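Local atomic coordinates of fatty acid synthase 1, isoform A (Drosophila melanogaster, PDB entry 6FN6), a protein that probably builds long-chain saturated fatty acids from acetyl-CoA and malonyl-CoA with NADPH, this chain being its modifying region of dehydratase, enoylreductase and ketoreductase domains. Residues Asn612-Met617 / Gly621-Asp626; Trp943-Gly948 / Gln973-Lys978; Lys994-Ser999 / Asp1048-Leu1053; Pro1034-Thr1039 / Gly1075-Ala1080; Asp1054-Phe1059 / Glu1082-Gln1087. One frame throughout, in Å; residues are numbered along the deposited sequence.

Contact 1: residues Asn612-Met617 / Gly621-Asp626; sequences NFRDVM and GKLAAD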
# COMPACT_ATOMS: atom_id res chain seq x y z
N ASN A 612 26.29 7.40 12.57
CA ASN A 612 25.17 6.58 12.14
C ASN A 612 24.71 7.07 10.77
O ASN A 612 25.10 8.15 10.33
CB ASN A 612 24.03 6.65 13.16
CG ASN A 612 24.33 5.84 14.41
OD1 ASN A 612 24.10 4.63 14.45
ND2 ASN A 612 24.84 6.51 15.44
N PHE A 613 23.89 6.27 10.09
CA PHE A 613 23.45 6.61 8.74
C PHE A 613 22.77 7.98 8.71
O PHE A 613 22.88 8.71 7.72
CB PHE A 613 22.52 5.53 8.19
CG PHE A 613 23.23 4.31 7.69
CD1 PHE A 613 24.16 4.40 6.67
CD2 PHE A 613 22.97 3.06 8.24
CE1 PHE A 613 24.82 3.28 6.20
CE2 PHE A 613 23.63 1.93 7.77
CZ PHE A 613 24.56 2.04 6.75
N ARG A 614 22.08 8.34 9.79
CA ARG A 614 21.38 9.61 9.85
C ARG A 614 22.36 10.77 9.68
O ARG A 614 22.04 11.78 9.05
CB ARG A 614 20.61 9.75 11.16
CG ARG A 614 19.70 10.97 11.23
CD ARG A 614 19.07 11.11 12.61
NE ARG A 614 19.05 12.49 13.09
CZ ARG A 614 20.13 13.17 13.48
NH1 ARG A 614 21.33 12.60 13.43
NH2 ARG A 614 20.02 14.42 13.91
N ASP A 615 23.55 10.62 10.24
CA ASP A 615 24.59 11.64 10.10
C ASP A 615 25.06 11.72 8.65
O ASP A 615 25.26 12.81 8.11
CB ASP A 615 25.77 11.34 11.03
CG ASP A 615 25.40 11.41 12.49
OD1 ASP A 615 24.41 12.10 12.83
OD2 ASP A 615 26.09 10.77 13.31
N VAL A 616 25.23 10.56 8.02
CA VAL A 616 25.66 10.50 6.63
C VAL A 616 24.59 11.11 5.73
O VAL A 616 24.88 11.92 4.86
CB VAL A 616 25.97 9.05 6.20
CG1 VAL A 616 26.49 9.02 4.77
CG2 VAL A 616 26.98 8.42 7.15
N MET A 617 23.34 10.71 5.96
CA MET A 617 22.23 11.16 5.13
C MET A 617 22.07 12.67 5.22
O MET A 617 21.85 13.34 4.22
CB MET A 617 20.92 10.47 5.54
CG MET A 617 20.89 8.97 5.25
SD MET A 617 21.10 8.58 3.50
CE MET A 617 21.16 6.79 3.55
N GLY A 621 22.88 15.18 2.14
CA GLY A 621 21.74 15.94 1.67
C GLY A 621 20.58 15.07 1.21
O GLY A 621 19.53 15.57 0.83
N LYS A 622 20.77 13.75 1.25
CA LYS A 622 19.71 12.82 0.89
C LYS A 622 18.54 13.00 1.85
O LYS A 622 17.38 12.79 1.48
CB LYS A 622 20.22 11.38 0.91
CG LYS A 622 21.18 11.06 -0.24
CD LYS A 622 21.79 9.67 -0.11
CE LYS A 622 20.76 8.56 -0.32
NZ LYS A 622 20.21 8.54 -1.70
N LEU A 623 18.85 13.38 3.09
CA LEU A 623 17.83 13.68 4.08
C LEU A 623 17.78 15.19 4.33
O LEU A 623 18.82 15.83 4.50
CB LEU A 623 18.12 12.94 5.39
CG LEU A 623 17.16 13.20 6.56
CD1 LEU A 623 15.76 12.71 6.24
CD2 LEU A 623 17.69 12.55 7.83
N ALA A 624 16.58 15.75 4.33
CA ALA A 624 16.42 17.19 4.55
C ALA A 624 16.57 17.50 6.03
O ALA A 624 16.66 16.59 6.85
CB ALA A 624 15.07 17.66 4.02
N ALA A 625 16.59 18.79 6.37
CA ALA A 625 16.72 19.19 7.77
C ALA A 625 15.38 19.21 8.51
O ALA A 625 15.34 19.04 9.73
CB ALA A 625 17.39 20.55 7.85
N ASP A 626 14.29 19.41 7.78
CA ASP A 626 12.97 19.49 8.42
C ASP A 626 12.63 18.17 9.11
O ASP A 626 11.87 18.14 10.08
CB ASP A 626 11.89 19.85 7.39
CG ASP A 626 11.89 18.93 6.19
OD1 ASP A 626 12.46 17.82 6.27
OD2 ASP A 626 11.32 19.32 5.14

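Contact 2: residues Trp943-Gly948 / Gln973-Lys978; sequences WLVTRG and QERGVK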
# COMPACT_ATOMS: atom_id res chain seq x y z
N TRP A 943 21.55 37.60 12.77
CA TRP A 943 22.82 36.88 12.90
C TRP A 943 23.28 36.86 14.36
O TRP A 943 23.75 35.83 14.85
CB TRP A 943 23.88 37.53 12.02
CG TRP A 943 25.18 36.80 11.96
CD1 TRP A 943 25.52 35.83 11.07
CD2 TRP A 943 26.30 36.97 12.82
NE1 TRP A 943 26.80 35.39 11.32
CE2 TRP A 943 27.30 36.08 12.39
CE3 TRP A 943 26.57 37.80 13.92
CZ2 TRP A 943 28.54 35.99 13.02
CZ3 TRP A 943 27.80 37.71 14.53
CH2 TRP A 943 28.77 36.81 14.09
N LEU A 944 23.14 37.99 15.04
CA LEU A 944 23.55 38.09 16.44
C LEU A 944 22.71 37.15 17.29
O LEU A 944 23.19 36.55 18.25
CB LEU A 944 23.41 39.53 16.94
CG LEU A 944 24.31 40.58 16.28
CD1 LEU A 944 23.83 41.99 16.61
CD2 LEU A 944 25.76 40.40 16.72
N VAL A 945 21.43 37.01 16.93
CA VAL A 945 20.51 36.16 17.67
C VAL A 945 20.92 34.70 17.50
O VAL A 945 20.89 33.93 18.46
CB VAL A 945 19.06 36.39 17.20
CG1 VAL A 945 18.12 35.32 17.75
CG2 VAL A 945 18.59 37.77 17.63
N THR A 946 21.31 34.32 16.29
CA THR A 946 21.75 32.96 16.02
C THR A 946 23.09 32.69 16.69
O THR A 946 23.46 31.53 16.89
CB THR A 946 21.88 32.68 14.51
OG1 THR A 946 22.88 33.54 13.94
CG2 THR A 946 20.56 32.91 13.80
N ARG A 947 23.83 33.75 17.02
CA ARG A 947 25.10 33.60 17.71
C ARG A 947 24.95 33.72 19.22
O ARG A 947 25.93 33.69 19.96
CB ARG A 947 26.11 34.64 17.21
CG ARG A 947 26.74 34.32 15.85
CD ARG A 947 27.74 33.18 15.97
NE ARG A 947 28.27 32.77 14.67
CZ ARG A 947 29.49 33.04 14.21
NH1 ARG A 947 30.36 33.73 14.95
NH2 ARG A 947 29.85 32.62 13.01
N GLY A 948 23.71 33.83 19.69
CA GLY A 948 23.43 33.79 21.12
C GLY A 948 22.95 35.08 21.76
O GLY A 948 22.68 35.10 22.96
N GLN A 973 11.18 37.58 19.09
CA GLN A 973 10.51 37.57 20.39
C GLN A 973 9.99 36.17 20.70
O GLN A 973 10.01 35.74 21.86
CB GLN A 973 9.37 38.59 20.41
CG GLN A 973 9.86 40.02 20.52
CD GLN A 973 8.73 41.03 20.48
OE1 GLN A 973 7.72 40.82 19.81
NE2 GLN A 973 8.90 42.14 21.20
N GLU A 974 9.53 35.47 19.67
CA GLU A 974 9.06 34.10 19.84
C GLU A 974 10.22 33.19 20.22
O GLU A 974 10.06 32.26 21.00
CB GLU A 974 8.38 33.60 18.56
CG GLU A 974 6.99 34.20 18.33
CD GLU A 974 6.36 33.73 17.04
OE1 GLU A 974 7.05 33.04 16.25
OE2 GLU A 974 5.18 34.05 16.81
N ARG A 975 11.40 33.48 19.67
CA ARG A 975 12.60 32.72 20.01
C ARG A 975 13.14 33.14 21.38
O ARG A 975 14.19 32.67 21.81
CB ARG A 975 13.67 32.90 18.93
CG ARG A 975 13.45 32.05 17.68
CD ARG A 975 14.65 32.05 16.74
NE ARG A 975 14.65 33.20 15.84
CZ ARG A 975 15.63 33.48 14.97
NH1 ARG A 975 16.70 32.70 14.89
NH2 ARG A 975 15.53 34.55 14.19
N GLY A 976 12.42 34.04 22.05
CA GLY A 976 12.76 34.42 23.41
C GLY A 976 13.72 35.60 23.51
O GLY A 976 14.38 35.78 24.54
N VAL A 977 13.79 36.41 22.47
CA VAL A 977 14.69 37.56 22.46
C VAL A 977 13.95 38.82 22.92
O VAL A 977 12.81 39.07 22.52
CB VAL A 977 15.31 37.78 21.07
CG1 VAL A 977 16.17 39.04 21.05
CG2 VAL A 977 16.14 36.58 20.67
N LYS A 978 14.61 39.60 23.76
CA LYS A 978 14.07 40.88 24.20
C LYS A 978 14.43 41.97 23.20
O LYS A 978 15.60 42.32 23.04
CB LYS A 978 14.61 41.23 25.59
CG LYS A 978 14.19 42.59 26.11
CD LYS A 978 12.70 42.65 26.40
CE LYS A 978 12.29 44.03 26.88
NZ LYS A 978 10.84 44.11 27.20

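Contact 3: residues Lys994-Ser999 / Asp1048-Leu1053; sequences KLLENS and DICTEL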
# COMPACT_ATOMS: atom_id res chain seq x y z
N LYS A 994 21.39 58.76 27.23
CA LYS A 994 20.19 58.10 27.73
C LYS A 994 20.06 56.70 27.14
O LYS A 994 19.78 55.74 27.87
CB LYS A 994 18.94 58.92 27.39
CG LYS A 994 17.70 58.46 28.13
CD LYS A 994 16.43 58.99 27.50
CE LYS A 994 15.20 58.39 28.16
NZ LYS A 994 13.94 58.69 27.42
N LEU A 995 20.25 56.58 25.83
CA LEU A 995 20.18 55.29 25.16
C LEU A 995 21.08 54.27 25.86
O LEU A 995 20.65 53.17 26.18
CB LEU A 995 20.59 55.43 23.69
CG LEU A 995 20.71 54.14 22.86
CD1 LEU A 995 19.33 53.56 22.59
CD2 LEU A 995 21.45 54.40 21.55
N LEU A 996 22.32 54.67 26.11
CA LEU A 996 23.31 53.77 26.69
C LEU A 996 22.96 53.39 28.13
O LEU A 996 23.20 52.26 28.55
CB LEU A 996 24.70 54.40 26.64
CG LEU A 996 25.26 54.67 25.24
CD1 LEU A 996 26.53 55.50 25.33
CD2 LEU A 996 25.53 53.37 24.51
N GLU A 997 22.40 54.32 28.88
CA GLU A 997 22.08 54.06 30.28
C GLU A 997 20.85 53.17 30.42
O GLU A 997 20.81 52.31 31.29
CB GLU A 997 21.88 55.36 31.04
CG GLU A 997 23.18 55.98 31.54
CD GLU A 997 23.00 57.39 32.08
OE1 GLU A 997 21.88 57.93 31.98
OE2 GLU A 997 23.99 57.95 32.60
N ASN A 998 19.85 53.38 29.57
CA ASN A 998 18.68 52.51 29.59
C ASN A 998 19.08 51.11 29.15
O ASN A 998 18.78 50.13 29.82
CB ASN A 998 17.57 53.05 28.68
CG ASN A 998 16.91 54.30 29.24
OD1 ASN A 998 16.70 55.28 28.53
ND2 ASN A 998 16.56 54.26 30.52
N SER A 999 19.79 51.03 28.03
CA SER A 999 20.20 49.76 27.47
C SER A 999 21.01 48.96 28.48
O SER A 999 20.86 47.74 28.58
CB SER A 999 21.02 49.97 26.19
OG SER A 999 20.24 50.61 25.20
N ASP A 1048 32.28 55.46 29.76
CA ASP A 1048 31.92 55.63 31.17
C ASP A 1048 30.85 54.63 31.60
O ASP A 1048 30.92 54.06 32.69
CB ASP A 1048 31.42 57.05 31.42
CG ASP A 1048 32.45 58.11 31.07
OD1 ASP A 1048 33.66 57.84 31.21
OD2 ASP A 1048 32.05 59.22 30.66
N ILE A 1049 29.86 54.42 30.74
CA ILE A 1049 28.69 53.62 31.08
C ILE A 1049 28.93 52.13 30.83
O ILE A 1049 28.78 51.30 31.73
CB ILE A 1049 27.46 54.10 30.28
CG1 ILE A 1049 27.19 55.58 30.56
CG2 ILE A 1049 26.23 53.26 30.64
CD1 ILE A 1049 26.29 56.24 29.54
N CYS A 1050 29.29 51.80 29.59
CA CYS A 1050 29.38 50.40 29.18
C CYS A 1050 30.74 49.82 29.55
O CYS A 1050 31.70 49.91 28.78
CB CYS A 1050 29.14 50.30 27.68
SG CYS A 1050 27.64 51.14 27.16
N THR A 1051 30.81 49.21 30.73
CA THR A 1051 32.06 48.63 31.21
C THR A 1051 32.28 47.18 30.78
O THR A 1051 33.33 46.60 31.05
CB THR A 1051 32.14 48.72 32.75
OG1 THR A 1051 30.93 48.19 33.32
CG2 THR A 1051 32.31 50.16 33.18
N GLU A 1052 31.29 46.60 30.11
CA GLU A 1052 31.40 45.22 29.62
C GLU A 1052 31.29 45.18 28.10
O GLU A 1052 31.06 44.12 27.52
CB GLU A 1052 30.32 44.33 30.23
CG GLU A 1052 30.43 44.15 31.73
CD GLU A 1052 31.42 43.07 32.13
OE1 GLU A 1052 31.31 41.94 31.60
OE2 GLU A 1052 32.30 43.35 32.97
N LEU A 1053 31.47 46.33 27.46
CA LEU A 1053 31.40 46.43 26.01
C LEU A 1053 32.57 45.71 25.35
O LEU A 1053 33.73 45.97 25.67
CB LEU A 1053 31.36 47.90 25.57
CG LEU A 1053 31.36 48.18 24.07
CD1 LEU A 1053 30.24 49.13 23.70
CD2 LEU A 1053 32.70 48.74 23.64

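Contact 4: residues Pro1034-Thr1039 / Gly1075-Ala1080; sequences PKVTAT and GLANSA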
# COMPACT_ATOMS: atom_id res chain seq x y z
N PRO A 1034 24.89 63.96 11.01
CA PRO A 1034 24.24 63.16 12.05
C PRO A 1034 24.86 61.78 12.20
O PRO A 1034 24.78 61.18 13.28
CB PRO A 1034 22.79 63.06 11.55
CG PRO A 1034 22.61 64.22 10.65
CD PRO A 1034 23.94 64.44 9.99
N LYS A 1035 25.47 61.28 11.14
CA LYS A 1035 26.14 59.99 11.17
C LYS A 1035 27.36 60.07 12.10
O LYS A 1035 27.62 59.16 12.89
CB LYS A 1035 26.57 59.57 9.76
CG LYS A 1035 25.42 59.43 8.78
CD LYS A 1035 25.89 59.05 7.38
CE LYS A 1035 26.61 60.19 6.68
NZ LYS A 1035 25.74 61.38 6.47
N VAL A 1036 28.08 61.18 11.99
CA VAL A 1036 29.30 61.40 12.75
C VAL A 1036 29.03 61.66 14.23
O VAL A 1036 29.66 61.06 15.10
CB VAL A 1036 30.10 62.58 12.14
CG1 VAL A 1036 31.31 62.93 13.00
CG2 VAL A 1036 30.53 62.25 10.72
N THR A 1037 28.08 62.55 14.51
CA THR A 1037 27.84 63.03 15.87
C THR A 1037 27.32 61.96 16.83
O THR A 1037 27.65 61.97 18.01
CB THR A 1037 26.85 64.21 15.87
OG1 THR A 1037 25.65 63.82 15.18
CG2 THR A 1037 27.46 65.41 15.17
N ALA A 1038 26.49 61.04 16.33
CA ALA A 1038 25.98 59.96 17.16
C ALA A 1038 27.13 59.04 17.58
O ALA A 1038 27.26 58.69 18.75
CB ALA A 1038 24.91 59.17 16.42
N THR A 1039 27.96 58.67 16.62
CA THR A 1039 29.11 57.81 16.88
C THR A 1039 30.05 58.51 17.86
O THR A 1039 30.61 57.87 18.76
CB THR A 1039 29.86 57.47 15.59
OG1 THR A 1039 28.95 56.96 14.62
CG2 THR A 1039 30.95 56.44 15.85
N GLY A 1075 32.20 60.71 2.43
CA GLY A 1075 33.60 60.35 2.57
C GLY A 1075 34.19 60.88 3.86
O GLY A 1075 35.02 60.23 4.49
N LEU A 1076 33.75 62.08 4.25
CA LEU A 1076 34.25 62.70 5.47
C LEU A 1076 33.66 62.02 6.70
O LEU A 1076 34.29 61.99 7.76
CB LEU A 1076 33.91 64.20 5.49
CG LEU A 1076 34.77 65.08 4.59
CD1 LEU A 1076 34.16 66.47 4.45
CD2 LEU A 1076 36.19 65.17 5.12
N ALA A 1077 32.46 61.47 6.56
CA ALA A 1077 31.84 60.72 7.65
C ALA A 1077 32.65 59.46 7.90
O ALA A 1077 32.84 59.05 9.05
CB ALA A 1077 30.40 60.39 7.32
N ASN A 1078 33.12 58.83 6.82
CA ASN A 1078 33.98 57.66 6.94
C ASN A 1078 35.27 58.03 7.66
O ASN A 1078 35.66 57.38 8.63
CB ASN A 1078 34.30 57.09 5.56
CG ASN A 1078 33.13 56.35 4.94
OD1 ASN A 1078 32.14 56.06 5.61
ND2 ASN A 1078 33.24 56.05 3.65
N SER A 1079 35.93 59.08 7.18
CA SER A 1079 37.17 59.55 7.77
C SER A 1079 37.00 59.73 9.28
O SER A 1079 37.86 59.34 10.06
CB SER A 1079 37.62 60.86 7.12
OG SER A 1079 38.81 61.34 7.72
N ALA A 1080 35.89 60.34 9.67
CA ALA A 1080 35.59 60.58 11.07
C ALA A 1080 35.46 59.27 11.85
O ALA A 1080 36.06 59.10 12.91
CB ALA A 1080 34.32 61.40 11.20

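Contact 5: residues Asp1054-Phe1059 / Glu1082-Gln1087; sequences DYFICF and ERICEQ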
# COMPACT_ATOMS: atom_id res chain seq x y z
N ASP A 1054 32.25 44.79 24.44
CA ASP A 1054 33.27 44.01 23.75
C ASP A 1054 33.49 44.52 22.33
O ASP A 1054 34.57 44.33 21.76
CB ASP A 1054 32.90 42.53 23.71
CG ASP A 1054 32.73 41.93 25.10
OD1 ASP A 1054 33.72 41.89 25.85
OD2 ASP A 1054 31.61 41.49 25.43
N TYR A 1055 32.48 45.16 21.75
CA TYR A 1055 32.56 45.62 20.36
C TYR A 1055 31.99 47.02 20.17
O TYR A 1055 30.97 47.38 20.75
CB TYR A 1055 31.85 44.64 19.43
CG TYR A 1055 32.27 43.21 19.66
CD1 TYR A 1055 33.55 42.78 19.32
CD2 TYR A 1055 31.40 42.29 20.22
CE1 TYR A 1055 33.94 41.48 19.54
CE2 TYR A 1055 31.79 40.98 20.44
CZ TYR A 1055 33.06 40.59 20.10
OH TYR A 1055 33.47 39.29 20.31
N PHE A 1056 32.68 47.79 19.33
CA PHE A 1056 32.23 49.10 18.90
C PHE A 1056 32.53 49.19 17.41
O PHE A 1056 33.65 49.52 17.02
CB PHE A 1056 32.92 50.22 19.67
CG PHE A 1056 32.32 51.58 19.44
CD1 PHE A 1056 32.65 52.32 18.31
CD2 PHE A 1056 31.45 52.14 20.36
CE1 PHE A 1056 32.10 53.57 18.09
CE2 PHE A 1056 30.91 53.40 20.15
CZ PHE A 1056 31.24 54.11 19.01
N ILE A 1057 31.54 48.87 16.59
CA ILE A 1057 31.75 48.69 15.16
C ILE A 1057 30.95 49.72 14.36
O ILE A 1057 29.80 50.00 14.68
CB ILE A 1057 31.40 47.25 14.73
CG1 ILE A 1057 32.25 46.26 15.53
CG2 ILE A 1057 31.60 47.07 13.23
CD1 ILE A 1057 31.93 44.81 15.29
N CYS A 1058 31.58 50.27 13.33
CA CYS A 1058 30.95 51.22 12.43
C CYS A 1058 30.96 50.69 11.00
O CYS A 1058 32.03 50.49 10.42
CB CYS A 1058 31.67 52.57 12.49
SG CYS A 1058 31.77 53.33 14.13
N PHE A 1059 29.78 50.46 10.43
CA PHE A 1059 29.67 49.98 9.05
C PHE A 1059 29.42 51.11 8.06
O PHE A 1059 28.77 52.11 8.39
CB PHE A 1059 28.56 48.94 8.93
CG PHE A 1059 28.81 47.68 9.70
CD1 PHE A 1059 29.53 46.64 9.13
CD2 PHE A 1059 28.34 47.54 10.99
CE1 PHE A 1059 29.77 45.48 9.84
CE2 PHE A 1059 28.58 46.38 11.71
CZ PHE A 1059 29.30 45.35 11.13
N GLU A 1082 36.59 56.38 11.08
CA GLU A 1082 37.91 55.75 11.09
C GLU A 1082 38.72 56.24 12.29
O GLU A 1082 39.30 55.45 13.02
CB GLU A 1082 38.66 56.05 9.80
CG GLU A 1082 38.11 55.35 8.57
CD GLU A 1082 38.72 55.87 7.28
OE1 GLU A 1082 39.70 56.65 7.35
OE2 GLU A 1082 38.21 55.52 6.19
N ARG A 1083 38.74 57.55 12.47
CA ARG A 1083 39.53 58.17 13.52
C ARG A 1083 38.97 57.80 14.90
O ARG A 1083 39.72 57.50 15.82
CB ARG A 1083 39.56 59.69 13.35
CG ARG A 1083 40.69 60.39 14.08
CD ARG A 1083 42.02 60.10 13.40
NE ARG A 1083 43.09 60.97 13.88
CZ ARG A 1083 44.00 60.63 14.78
NH1 ARG A 1083 43.99 59.42 15.34
NH2 ARG A 1083 44.93 61.51 15.14
N ILE A 1084 37.65 57.83 15.02
CA ILE A 1084 36.99 57.48 16.27
C ILE A 1084 37.43 56.10 16.76
O ILE A 1084 37.75 55.91 17.93
CB ILE A 1084 35.46 57.54 16.12
CG1 ILE A 1084 35.02 58.99 15.92
CG2 ILE A 1084 34.77 56.92 17.34
CD1 ILE A 1084 33.54 59.16 15.61
N CYS A 1085 37.46 55.13 15.85
CA CYS A 1085 37.81 53.76 16.21
C CYS A 1085 39.30 53.64 16.50
O CYS A 1085 39.70 52.91 17.40
CB CYS A 1085 37.39 52.80 15.09
SG CYS A 1085 35.59 52.71 14.90
N GLU A 1086 40.11 54.36 15.74
CA GLU A 1086 41.55 54.38 15.98
C GLU A 1086 41.83 54.97 17.36
O GLU A 1086 42.59 54.40 18.14
CB GLU A 1086 42.28 55.19 14.91
CG GLU A 1086 43.80 55.13 15.03
CD GLU A 1086 44.51 56.04 14.05
OE1 GLU A 1086 43.92 57.06 13.63
OE2 GLU A 1086 45.67 55.75 13.70
N GLN A 1087 41.21 56.10 17.64
CA GLN A 1087 41.41 56.80 18.90
C GLN A 1087 40.97 55.92 20.06
O GLN A 1087 41.64 55.85 21.09
CB GLN A 1087 40.64 58.12 18.91
CG GLN A 1087 41.27 59.20 18.04
CD GLN A 1087 42.60 59.69 18.56
OE1 GLN A 1087 43.64 59.09 18.29
NE2 GLN A 1087 42.58 60.79 19.31

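Contact 1: residues Asn612-Met617 / Gly621-Asp626
Met617 carries its CG beside the backbone N and then bends at chi2 (-60°), which sets SD against the aliphatic chain of Lys622, 3.8 Å from CD and equally far from CE of that lysine. Nearer the backbone, Met617 CB meets Leu623 CB at 3.7 Å. In Leu623, CG lies trans to N (chi1 178°), and CD2 approaches Arg614 CG loosely at 4.3 Å. Lys622 is poorly ordered, so its approach to SD is less certain than the backbone bonds. Helix 613-620 follows strand 601-611 in the enoylreductase part of the chain, consistent with the medium-chain dehydrogenase/reductase fold, and here the chain leaves that helix and doubles back over its last turn. Gly621 makes the bend with positive phi, where a CB would press on the carbonyl oxygen of the residue before it. Met617 O takes up two amides at this exit, Gly621 N at 3.0 Å and Leu623 N at 3.2 Å, arriving from opposite faces of the carbonyl plane. The bond from Leu623 is the straighter, with an N-H...O angle of 168°, although its donor stands well above that plane. Ser620 OG is hydrogen-bonded to Met617 O and also to Val616 O. One turn back, Arg614 NH1 forms a salt bridge with Asp615 OD1 at 3.2 Å, while the arginine's side chain also lies against Leu628 and Leu641.

Contact 2: residues Trp943-Gly948 / Gln973-Lys978
Two Schellman motifs, one at Gly948 and one at Gly976, terminate neighbouring helices of the ketoreductase's Rossmann-type domain, and Val945 touches Val977 and Arg975 where these helix ends meet. Helix 935-946 leads from strand 926-930 to strand 951-955, and helix 963-974 leads on to strand 978-982, so the contact joins the exits of two successive beta-alpha-beta crossovers. Both glycines have positive phi, a conformation that residues with a CB adopt less readily. The apolar centre is a valine pair: Val945 CG1 lies 3.7 Å from Val977 CG2, and the same Val977 methyl is 4.1 Å from Val945 CG2. Trp972 packs on both valines, and Ile952 of strand 951-955 lies against Val977. Val945 CG1 has a second partner, for it stands over the centre of one face of the Arg975 guanidinium, 4.1 Å from NH1. The arginine chain reaches this place through a bend at chi3 (-85°), and its NH2 is hydrogen-bonded to Asn942 OD1, which should limit rotation of the flat group beneath the valine methyl. Arg975 therefore offers Val945 a planar surface while its NH2 is held by Asn942, one turn before Val945 on helix 935-946. Thr946 approaches the guanidinium differently, at its edge and near its plane, with CG2 4.0 Å from NH1. The threonine hydroxyl is turned back into its own helix, OG1 donating to Trp943 O at 2.6 Å.

Contact 3: residues Lys994-Ser999 / Asp1048-Leu1053
Ile1049 pushes its CD1 against the side of helix 989-1002, where the methyl rests 3.7 Å from Glu997 CG and 3.8 Å from Leu996 CB. CG1 lies beside the backbone N (chi1 -58°) and the chain runs on nearly straight at chi2 (162°), which carries CD1 into the notch between these two residues. The branch methyl goes elsewhere: CG2 of Ile1049 settles 3.8 Å from Leu996 O, so the isoleucine touches the backbone of the helix as well as its side chains. Glu997 crosses the isoleucine at about a right angle and presents its methylene, while its carboxylate reaches along its own helix to a salt bridge between OE2 and Lys993 NZ. With an alanine here the CD1 methyl is gone, and the Glu997 methylene and Leu996 CB would probably lose this apolar partner, leaving a gap between the helix end and helix 989-1002. The next residue continues the contact more loosely, Cys1050 SG lying 4.1 Å from Leu996 CD2. Cys1050 is the first residue past the end of helix 1034-1049, so the contact spans the last turn of that helix and its exit. Within helix 989-1002, Ser999 OG donates to Leu995 O at 2.8 Å. Leu996 also packs on Leu1042 and Phe1045 of helix 1034-1049 and inward on Ile928 and Ile1008 of strands 926-930 and 1005-1011, and Cys1050 rests on Val1005, so two helices of the Rossmann-type ketoreductase domain close here over the sheet.

Contact 4: residues Pro1034-Thr1039 / Gly1075-Ala1080
Val1036 faces helix 1072-1090 with both methyls and straddles two alanines one turn apart. Its CG2 drops onto the backbone of Ala1077, 3.7 Å from CA and 3.9 Å from CB, while CG1 meets Ala1080 CB at 3.8 Å. With CG1 trans to the backbone N (chi1 174°) and CG2 beside that N, CG1 is turned to Ala1080, while CG2 lies between the two alanines and is also 3.9 Å from Ala1080 CB. The CB atoms of Ala1077 and Ala1080 both point back at helix 1034-1049, and being single methyls they let the valine come close to the main chain. Lys1035 comes in beside the valine: its chain, bent at chi3 and chi4, lays CE 3.8 Å from Ala1077 CB, and its NZ has a long, weak ion pair with Asp1033 OD2. The two helical segments run nearly parallel, at 14° with axes 9.3 Å apart. In the Rossmann-type ketoreductase domain helix 1034-1049 precedes strand 1055-1060 and helix 1072-1090 follows it, and both pack on one side of this strand. An adjoining face of helix 1072-1090 meets residues from the pseudo-ketoreductase part of the chain, with Leu1076 on Leu499 and Ser1079 OG bonded to Gly495 O. Thr1039 OG1 is turned back to Lys1035 O, at 3.1 Å and almost in line with the C=O bond. Across the helix pair the meeting atoms are carbons, so attraction here rests on dispersion and the fit of a branched residue against small ones rather than on directional bonds.

Contact 5: residues Asp1054-Phe1059 / Glu1082-Gln1087
This is a buried strand-on-helix contact in the core of the ketoreductase domain, where Phe1056 and Cys1058 of strand 1055-1060 meet Ile1084 and Cys1085 of helix 1072-1090. The sulfurs approach most closely, Cys1058 SG lying 3.9 Å from Cys1085 SG, a van der Waals distance far too long for a disulfide. Each SG sits beside its own backbone N (chi1 -57° in Cys1058), which directs the two thiols into the space between strand and helix. Cys1085 SG also passes 4.3 Å from Phe1056 O. The helix leads from strand 1055-1060 to its parallel neighbour 1096-1099, a beta-alpha-beta crossover of the Rossmann type; segments 1055-1059 and 1082-1087 run nearly antiparallel, 163° between their directions, with axes 9.4 Å apart. Phe1056 and Cys1058 point at the helix, whereas Ile1057 between them points away. The Phe1056 ring reaches Ile1084 obliquely, CE1 to CG2 at 4.3 Å, and Arg1088 makes a cation-pi contact with the same ring. Elsewhere on the helix Arg1083 NH1 forms a salt bridge with Glu1086 OE1 at 2.9 Å, while the Glu1082 carboxylate bonds to Gln1099 and to the amide of Gly498.

Contact 1 stands apart at the surface of the enoylreductase part, about 26 Å from contact 2 between centres, and it alone is bound across by hydrogen bonds, both to a backbone carbonyl. The other four lie in the ketoreductase domain and rest on packing. Contact 4 packs helix on helix, whereas contacts 2 and 3 join a helix to another's end and exit; all three are partly buried, with charges at their margins. Buried contact 5 pairs two thiols and sets an aromatic ring against an isoleucine. Contacts 3 and 4 use opposite ends of helix 1034-1049, and contacts 4 and 5 share helix 1072-1090. These last two touch through Thr1039 CG2, 3.6 Å from Cys1058 SG.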